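Local coordinates for protein elafin (Homo sapiens, PDB 1FLE) that is a skin inhibitor specific for neutrophil and pancreatic elastase, through this elastase-inhibitor domain, and may prevent elastase-mediated tissue proteolysis, at residues Gly14-Ile19 / Cys44-Cys49. Residues are numbered along the deposited sequence; the frame is centred on the assembly and turned at random.
Sequences GSCPII and CCEGSC
A disulfide joins Cys-16 to Cys-45, SG to SG at 2.0 Å, and its chi3 of -77° gives the bridge a left-handed twist. Across it, Cys-16 CB and Cys-45 CB come within 3.6 Å of each other. Pro-17 sets the CD of its ring 4.0 Å from Cys-45 SG. Glu-46, its chain bent at chi2, folds back so that OE1 lies 3.9 Å from Cys-16 CB, a van der Waals approach with no hydrogen bond across the segments. Further along, Ile-19 lies along one side of the 46-48 backbone, its two branches spread along the chain: Ile-19 CD1 reaches Glu-46 O at 3.4 Å, whereas Ile-19 CG2, anti to the backbone N, meets Ser-48 N at 3.4 Å. Glu-46 O is thus buried without a polar partner. Cut back to an alanine, Ile-19 would lose both branches, which would probably leave a gap over Glu-46 O and the Gly-47 to Ser-48 peptide. Ser-48 OG hydrogen-bonds the backbone of the other protein's chain. Cys-45 also pairs through its backbone with Ala-52, so the disulfide ties the irregular 14-19 segment to the antiparallel hairpin of the WAP four-disulfide core.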
ATOM      1  N   GLY B  14     -29.074  10.731  12.392  1.00 56.13           N
ATOM      2  CA  GLY B  14     -28.428  11.482  11.303  1.00 53.01           C
ATOM      3  C   GLY B  14     -27.738  10.738  10.206  1.00 50.72           C
ATOM      4  O   GLY B  14     -27.758   9.496  10.140  1.00 50.88           O
ATOM      5  N   SER B  15     -27.080  11.494   9.318  1.00 47.93           N
ATOM      6  CA  SER B  15     -26.365  10.901   8.190  1.00 44.94           C
ATOM      7  C   SER B  15     -24.872  10.734   8.463  1.00 42.53           C
ATOM      8  O   SER B  15     -24.209  11.386   9.267  1.00 41.95           O
ATOM      9  CB  SER B  15     -26.538  11.666   6.887  1.00 45.34           C
ATOM     10  OG  SER B  15     -27.811  11.524   6.305  1.00 45.73           O
ATOM     11  N   CYS B  16     -24.387   9.781   7.691  1.00 40.02           N
ATOM     12  CA  CYS B  16     -22.963   9.427   7.673  1.00 37.52           C
ATOM     13  C   CYS B  16     -22.296  10.394   6.690  1.00 36.92           C
ATOM     14  O   CYS B  16     -22.925  10.795   5.701  1.00 36.43           O
ATOM     15  CB  CYS B  16     -22.825   8.015   7.070  1.00 34.04           C
ATOM     16  SG  CYS B  16     -23.233   6.724   8.270  1.00 29.87           S
ATOM     17  N   PRO B  17     -21.048  10.666   6.981  1.00 36.77           N
ATOM     18  CA  PRO B  17     -20.251  11.515   6.068  1.00 36.78           C
ATOM     19  C   PRO B  17     -19.863  10.691   4.829  1.00 36.44           C
ATOM     20  O   PRO B  17     -19.759   9.434   4.945  1.00 36.62           O
ATOM     21  CB  PRO B  17     -19.025  11.845   6.928  1.00 36.58           C
ATOM     22  CG  PRO B  17     -18.848  10.618   7.783  1.00 36.57           C
ATOM     23  CD  PRO B  17     -20.264  10.187   8.134  1.00 37.00           C
ATOM     24  N   ILE B  18     -19.667  11.361   3.695  1.00 35.49           N
ATOM     25  CA  ILE B  18     -19.167  10.663   2.508  1.00 35.34           C
ATOM     26  C   ILE B  18     -17.624  10.664   2.711  1.00 34.15           C
ATOM     27  O   ILE B  18     -17.036  11.620   3.241  1.00 33.90           O
ATOM     28  CB  ILE B  18     -19.474  11.222   1.099  1.00 37.91           C
ATOM     29  CG1 ILE B  18     -19.091  12.724   1.031  1.00 38.86           C
ATOM     30  CG2 ILE B  18     -20.913  10.921   0.587  1.00 38.21           C
ATOM     31  CD1 ILE B  18     -18.727  13.234  -0.393  1.00 40.49           C
ATOM     32  N   ILE B  19     -17.058   9.555   2.329  1.00 32.99           N
ATOM     33  CA  ILE B  19     -15.562   9.421   2.446  1.00 31.68           C
ATOM     34  C   ILE B  19     -15.158   9.107   1.013  1.00 30.95           C
ATOM     35  O   ILE B  19     -15.643   8.112   0.458  1.00 30.48           O
ATOM     36  CB  ILE B  19     -15.191   8.490   3.615  1.00 31.01           C
ATOM     37  CG1 ILE B  19     -15.407   9.171   4.997  1.00 30.71           C
ATOM     38  CG2 ILE B  19     -13.732   7.922   3.561  1.00 31.07           C
ATOM     39  CD1 ILE B  19     -16.760   8.919   5.709  1.00 30.83           C
ATOM     40  N   CYS B  44     -22.346   4.060  12.714  1.00 34.00           N
ATOM     41  CA  CYS B  44     -21.419   3.080  12.110  1.00 31.78           C
ATOM     42  C   CYS B  44     -21.523   3.490  10.613  1.00 31.43           C
ATOM     43  O   CYS B  44     -22.662   3.599  10.137  1.00 30.90           O
ATOM     44  CB  CYS B  44     -21.742   1.618  12.276  1.00 28.79           C
ATOM     45  SG  CYS B  44     -20.314   0.657  11.667  1.00 26.32           S
ATOM     46  N   CYS B  45     -20.392   3.820  10.025  1.00 30.86           N
ATOM     47  CA  CYS B  45     -20.361   4.287   8.624  1.00 30.32           C
ATOM     48  C   CYS B  45     -19.133   3.653   7.960  1.00 30.60           C
ATOM     49  O   CYS B  45     -18.245   3.061   8.592  1.00 31.01           O
ATOM     50  CB  CYS B  45     -20.360   5.792   8.450  1.00 29.75           C
ATOM     51  SG  CYS B  45     -21.605   6.684   9.434  1.00 29.72           S
ATOM     52  N   GLU B  46     -19.158   3.814   6.676  1.00 30.69           N
ATOM     53  CA  GLU B  46     -18.126   3.361   5.709  1.00 30.86           C
ATOM     54  C   GLU B  46     -17.029   4.432   5.762  1.00 28.76           C
ATOM     55  O   GLU B  46     -17.303   5.612   5.433  1.00 28.19           O
ATOM     56  CB  GLU B  46     -18.775   3.376   4.319  1.00 35.44           C
ATOM     57  CG  GLU B  46     -20.297   3.243   4.187  1.00 40.72           C
ATOM     58  CD  GLU B  46     -21.288   4.177   4.814  1.00 42.81           C
ATOM     59  OE1 GLU B  46     -21.524   5.349   4.482  1.00 44.26           O
ATOM     60  OE2 GLU B  46     -21.934   3.624   5.761  1.00 43.85           O
ATOM     61  N   GLY B  47     -15.886   4.037   6.265  1.00 27.24           N
ATOM     62  CA  GLY B  47     -14.734   4.931   6.405  1.00 25.56           C
ATOM     63  C   GLY B  47     -13.827   4.795   5.175  1.00 25.91           C
ATOM     64  O   GLY B  47     -14.186   4.306   4.072  1.00 25.89           O
ATOM     65  N   SER B  48     -12.605   5.253   5.353  1.00 25.35           N
ATOM     66  CA  SER B  48     -11.514   5.219   4.380  1.00 24.85           C
ATOM     67  C   SER B  48     -10.898   3.818   4.253  1.00 24.79           C
ATOM     68  O   SER B  48     -10.269   3.505   3.209  1.00 24.92           O
ATOM     69  CB  SER B  48     -10.480   6.268   4.769  1.00 23.79           C
ATOM     70  OG  SER B  48      -9.835   5.826   5.990  1.00 23.07           O
ATOM     71  N   CYS B  49     -11.031   2.970   5.258  1.00 24.38           N
ATOM     72  CA  CYS B  49     -10.507   1.585   5.226  1.00 24.35           C
ATOM     73  C   CYS B  49     -11.333   0.652   6.122  1.00 24.28           C
ATOM     74  O   CYS B  49     -10.804  -0.012   7.026  1.00 25.01           O
ATOM     75  CB  CYS B  49      -9.017   1.518   5.524  1.00 22.11           C
ATOM     76  SG  CYS B  49      -8.199   0.046   4.888  1.00 20.18           S
TER